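Local structure of putative enzyme related to aldose 1-epimerase (Salmonella typhimurium, 2HTA) at residues 71-76 / 180-185; 185-190 / 277-282. The protein probably interconverts the alpha and beta anomers of glucose 6-phosphate as a hexose-6-phosphate mutarotase related to the galactose mutarotases. All blocks are in the same frame, centred on the assembly; numbering follows the deposited sequence.

In the fold
The two contacts lie in series along the chain, share Gly185 and have centres about 8 Å apart, each including one strand of the same sheet. Contact 1 attaches a loop to the end of strand 172-183; contact 2 packs the turn after it against the neighbouring strand, 278-286. Probable hydrogen bonds from Phe182 N to Val279 O (3.0 Å) and Val184 N to Thr277 O (2.9 Å) join the strands, while the Phe278 ring meets those of Trp75 and Tyr181. Both strands lead to the proposed active site: the Tyr181 side chain comes within about 3 Å of that of His179, a presumed catalytic residue, and 278-286 carries Glu282, the second.

Contact 1. Residues 71-76 / 180-185; sequences EEVLWL and SYFNVG
The Trp75 and Tyr181 rings lie nearly parallel, with 21° between the six-membered planes, but are offset until there is little face-to-face overlap. Their centroids are 5.8 Å apart, and the closest approach, Trp75 CE3 to Tyr181 CD2 at 3.7 Å, is oblique to both rings. At the edge of the indole, in its plane, sits Asn183 OD1, 3.9 Å from Trp75 CD1. The Phe182 ring, on the other side of its strand, has Val73 O near its plane at the CD2 edge, while Leu74 CD2 approaches Phe182 CE2 obliquely to 3.9 Å.

Beneath these groups is an isolated beta bridge in the beta-sandwich fold of the galactose mutarotase superfamily. Leu74 and Phe182 form this single bridge, flanked by the backbone bonds Trp75 N to Tyr181 O (2.8 Å) and Asn183 N to Val73 O (2.9 Å). A loop residue thus borrows strand pairing for a single step. CB of Val73 and CB of Leu74 point away, but the end of Leu74 returns, its CD2 coming 3.4 Å from Tyr181 O. Val73 also packs on strands 61-67 and 298-308, which belong to different sheets.

Tyr181 points its hydroxyl at Arg89, to which it is hydrogen-bonded; Arg89 probably binds substrate, as in relatives, which is consistent with Tyr181 lying close to the pocket.

Asn183 extends the pairing with its side chain. CG anti to the backbone N (chi1 -172°) directs the amide to the carbonyl of Glu72, which also accepts from Arg242 NH2. Asn183 ND2 reaches Glu72 O at 3.0 Å along a nearly straight N-H (166°), the oxygen lying in the amide plane while the donor stands above the carbonyl plane.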
# COMPACT_ATOMS: atom_id res chain seq x y z
N GLU A 71 -5.95 13.15 -11.10
CA GLU A 71 -4.60 13.38 -10.57
C GLU A 71 -4.11 12.07 -9.95
O GLU A 71 -4.89 11.16 -9.65
CB GLU A 71 -4.65 14.47 -9.49
CG GLU A 71 -5.47 15.70 -9.93
CD GLU A 71 -4.64 16.78 -10.49
OE1 GLU A 71 -3.63 16.48 -11.19
OE2 GLU A 71 -4.99 17.95 -10.21
N GLU A 72 -2.80 11.95 -9.81
CA GLU A 72 -2.24 10.76 -9.16
C GLU A 72 -3.06 10.43 -7.90
O GLU A 72 -3.36 11.29 -7.06
CB GLU A 72 -0.78 11.04 -8.72
CG GLU A 72 0.21 11.34 -9.89
CD GLU A 72 0.54 10.14 -10.79
OE1 GLU A 72 0.33 8.94 -10.40
OE2 GLU A 72 1.05 10.37 -11.94
N VAL A 73 -3.34 9.16 -7.74
CA VAL A 73 -4.13 8.71 -6.59
C VAL A 73 -3.24 8.30 -5.42
O VAL A 73 -3.62 8.50 -4.27
CB VAL A 73 -5.02 7.55 -6.99
CG1 VAL A 73 -5.83 7.02 -5.76
CG2 VAL A 73 -6.00 8.04 -8.04
N LEU A 74 -2.13 7.64 -5.70
CA LEU A 74 -1.20 7.22 -4.67
C LEU A 74 -0.06 8.20 -4.49
O LEU A 74 0.46 8.73 -5.45
CB LEU A 74 -0.58 5.86 -5.03
CG LEU A 74 -1.60 4.70 -5.16
CD1 LEU A 74 -0.88 3.48 -5.70
CD2 LEU A 74 -2.27 4.42 -3.76
N TRP A 75 0.36 8.38 -3.26
CA TRP A 75 1.47 9.29 -2.94
C TRP A 75 2.73 8.42 -2.89
O TRP A 75 2.70 7.28 -2.37
CB TRP A 75 1.21 9.90 -1.59
CG TRP A 75 2.25 10.87 -1.10
CD1 TRP A 75 2.26 12.27 -1.29
CD2 TRP A 75 3.40 10.57 -0.32
NE1 TRP A 75 3.35 12.80 -0.68
CE2 TRP A 75 4.08 11.80 -0.08
CE3 TRP A 75 3.93 9.38 0.21
CZ2 TRP A 75 5.24 11.87 0.65
CZ3 TRP A 75 5.10 9.45 0.95
CH2 TRP A 75 5.74 10.68 1.17
N LEU A 76 3.83 8.95 -3.41
CA LEU A 76 5.12 8.31 -3.38
C LEU A 76 6.13 9.36 -2.89
O LEU A 76 6.03 10.51 -3.27
CB LEU A 76 5.52 7.85 -4.77
CG LEU A 76 6.82 7.03 -4.92
CD1 LEU A 76 6.75 5.67 -4.27
CD2 LEU A 76 7.13 6.91 -6.39
N SER A 180 -1.66 1.37 2.09
CA SER A 180 -1.74 2.41 1.04
C SER A 180 -1.59 3.87 1.46
O SER A 180 -2.20 4.30 2.44
CB SER A 180 -3.09 2.25 0.32
OG SER A 180 -3.31 0.88 0.11
N TYR A 181 -0.79 4.62 0.69
CA TYR A 181 -0.58 6.07 0.82
C TYR A 181 -1.37 6.78 -0.31
O TYR A 181 -1.01 6.64 -1.47
CB TYR A 181 0.87 6.42 0.55
CG TYR A 181 1.81 5.99 1.65
CD1 TYR A 181 2.16 4.63 1.84
CD2 TYR A 181 2.40 6.92 2.46
CE1 TYR A 181 3.09 4.20 2.82
CE2 TYR A 181 3.34 6.51 3.51
CZ TYR A 181 3.64 5.17 3.67
OH TYR A 181 4.54 4.77 4.66
N PHE A 182 -2.33 7.59 0.07
CA PHE A 182 -3.20 8.29 -0.85
C PHE A 182 -2.79 9.74 -0.89
O PHE A 182 -2.59 10.38 0.13
CB PHE A 182 -4.65 8.11 -0.40
CG PHE A 182 -5.11 6.70 -0.50
CD1 PHE A 182 -5.23 5.90 0.63
CD2 PHE A 182 -5.32 6.13 -1.76
CE1 PHE A 182 -5.59 4.55 0.52
CE2 PHE A 182 -5.72 4.78 -1.90
CZ PHE A 182 -5.84 3.99 -0.75
N ASN A 183 -2.65 10.21 -2.12
CA ASN A 183 -2.29 11.59 -2.45
C ASN A 183 -3.49 12.48 -2.14
O ASN A 183 -4.61 12.24 -2.58
CB ASN A 183 -1.91 11.61 -3.94
CG ASN A 183 -1.33 12.95 -4.41
OD1 ASN A 183 -0.58 13.60 -3.69
ND2 ASN A 183 -1.67 13.35 -5.66
N VAL A 184 -3.25 13.47 -1.29
CA VAL A 184 -4.27 14.45 -0.90
C VAL A 184 -3.75 15.87 -1.12
O VAL A 184 -2.54 16.10 -1.12
CB VAL A 184 -4.81 14.30 0.56
CG1 VAL A 184 -5.45 12.93 0.74
CG2 VAL A 184 -3.71 14.51 1.61
N GLY A 185 -4.67 16.81 -1.32
CA GLY A 185 -4.23 18.22 -1.51
C GLY A 185 -3.61 18.84 -0.29
O GLY A 185 -2.54 19.49 -0.36

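Contact 2. Residues 185-190 / 277-282; sequences GDIANV and TFVCVE
Ile187 drives its side chain into strand 278-286 from a short 3-10 turn, one of the connections between strands in this mutarotase-like beta sandwich. From CB, which points towards the strand, the longer branch leaves with CG1 anti to the backbone N (chi1 -177°). A bend at chi2 (69°) then sets CD1 at the tip, and this methyl does the touching. It lies 3.5 Å from Phe278 O, a carbonyl that is hydrogen-bonded to Asn258 ND2, and 3.9 Å from Val279 CB, the two side chains crossing at about a right angle. Phe218 and Asn258 also touch the Ile187 side chain.

Val279 is met a second time, more loosely, by Val190: their CG1 atoms are 4.3 Å apart, and Ile235 of strand 232-237 packs on both valines. No hydrogen bond joins the two segments; Thr277 CG2, too, meets a carbonyl oxygen, Gly185 O, at 3.8 Å.

A backbone bond between Ile187 and Lys276 places the turn beside the strand, and its own bonds brace it. Val190 N bonds to Ile187 O, Asn189 N to Asp186 O, and Asp186 forms an Asx turn, its OD1 accepting from Ala188 N at 2.9 Å, with the donor well above the carboxylate plane.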
# COMPACT_ATOMS: atom_id res chain seq x y z
N GLY A 185 -4.67 16.81 -1.32
CA GLY A 185 -4.23 18.22 -1.51
C GLY A 185 -3.61 18.84 -0.29
O GLY A 185 -2.54 19.49 -0.36
N ASP A 186 -4.28 18.65 0.84
CA ASP A 186 -3.80 19.18 2.11
C ASP A 186 -4.35 18.40 3.27
O ASP A 186 -5.56 18.42 3.55
CB ASP A 186 -4.30 20.61 2.21
CG ASP A 186 -3.78 21.35 3.43
OD1 ASP A 186 -3.26 20.76 4.39
OD2 ASP A 186 -3.90 22.59 3.39
N ILE A 187 -3.47 17.78 4.04
CA ILE A 187 -3.93 16.89 5.11
C ILE A 187 -4.81 17.63 6.14
O ILE A 187 -5.70 17.05 6.77
CB ILE A 187 -2.72 16.26 5.82
CG1 ILE A 187 -3.16 15.27 6.90
CG2 ILE A 187 -1.83 17.34 6.41
CD1 ILE A 187 -3.82 13.97 6.37
N ALA A 188 -4.58 18.93 6.29
CA ALA A 188 -5.28 19.74 7.28
C ALA A 188 -6.77 19.80 6.97
O ALA A 188 -7.57 20.05 7.87
CB ALA A 188 -4.69 21.19 7.34
N ASN A 189 -7.19 19.60 5.73
CA ASN A 189 -8.63 19.56 5.55
C ASN A 189 -9.22 18.16 5.32
O ASN A 189 -10.44 18.03 5.14
CB ASN A 189 -9.13 20.51 4.44
CG ASN A 189 -8.60 20.16 3.08
OD1 ASN A 189 -8.76 19.01 2.59
ND2 ASN A 189 -7.96 21.13 2.45
N VAL A 190 -8.36 17.15 5.32
CA VAL A 190 -8.82 15.80 4.96
C VAL A 190 -9.68 15.24 6.09
O VAL A 190 -9.36 15.42 7.24
CB VAL A 190 -7.61 14.86 4.68
CG1 VAL A 190 -8.08 13.40 4.62
CG2 VAL A 190 -6.98 15.27 3.38
N THR A 277 0.73 15.99 2.12
CA THR A 277 0.04 15.56 0.91
C THR A 277 -0.28 14.06 0.84
O THR A 277 -0.58 13.53 -0.26
CB THR A 277 0.77 16.02 -0.35
OG1 THR A 277 2.15 15.62 -0.28
CG2 THR A 277 0.68 17.57 -0.45
N PHE A 278 -0.30 13.40 2.00
CA PHE A 278 -0.86 12.05 2.03
C PHE A 278 -1.62 11.72 3.29
O PHE A 278 -1.41 12.35 4.36
CB PHE A 278 0.22 10.99 1.73
CG PHE A 278 1.11 10.66 2.93
CD1 PHE A 278 0.75 9.68 3.86
CD2 PHE A 278 2.32 11.34 3.10
CE1 PHE A 278 1.57 9.38 4.96
CE2 PHE A 278 3.17 11.02 4.19
CZ PHE A 278 2.79 10.05 5.09
N VAL A 279 -2.50 10.72 3.18
CA VAL A 279 -3.06 10.06 4.35
C VAL A 279 -2.99 8.57 4.02
O VAL A 279 -3.22 8.17 2.86
CB VAL A 279 -4.53 10.50 4.65
CG1 VAL A 279 -5.52 10.09 3.52
CG2 VAL A 279 -5.05 9.97 5.95
N CYS A 280 -2.65 7.77 5.03
CA CYS A 280 -2.71 6.32 4.86
C CYS A 280 -4.02 5.76 5.33
O CYS A 280 -4.43 6.01 6.47
CB CYS A 280 -1.55 5.60 5.58
SG CYS A 280 0.02 5.88 4.78
N VAL A 281 -4.66 4.97 4.45
CA VAL A 281 -5.88 4.24 4.82
C VAL A 281 -5.60 2.79 4.39
O VAL A 281 -5.59 2.45 3.18
CB VAL A 281 -7.20 4.82 4.15
CG1 VAL A 281 -8.45 3.90 4.42
CG2 VAL A 281 -7.46 6.32 4.54
N GLU A 282 -5.33 1.95 5.40
CA GLU A 282 -4.70 0.64 5.20
C GLU A 282 -5.72 -0.46 5.41
O GLU A 282 -6.51 -0.39 6.36
CB GLU A 282 -3.58 0.48 6.23
CG GLU A 282 -2.65 1.70 6.24
CD GLU A 282 -1.58 1.59 7.32
OE1 GLU A 282 -1.27 0.48 7.76
OE2 GLU A 282 -1.03 2.64 7.69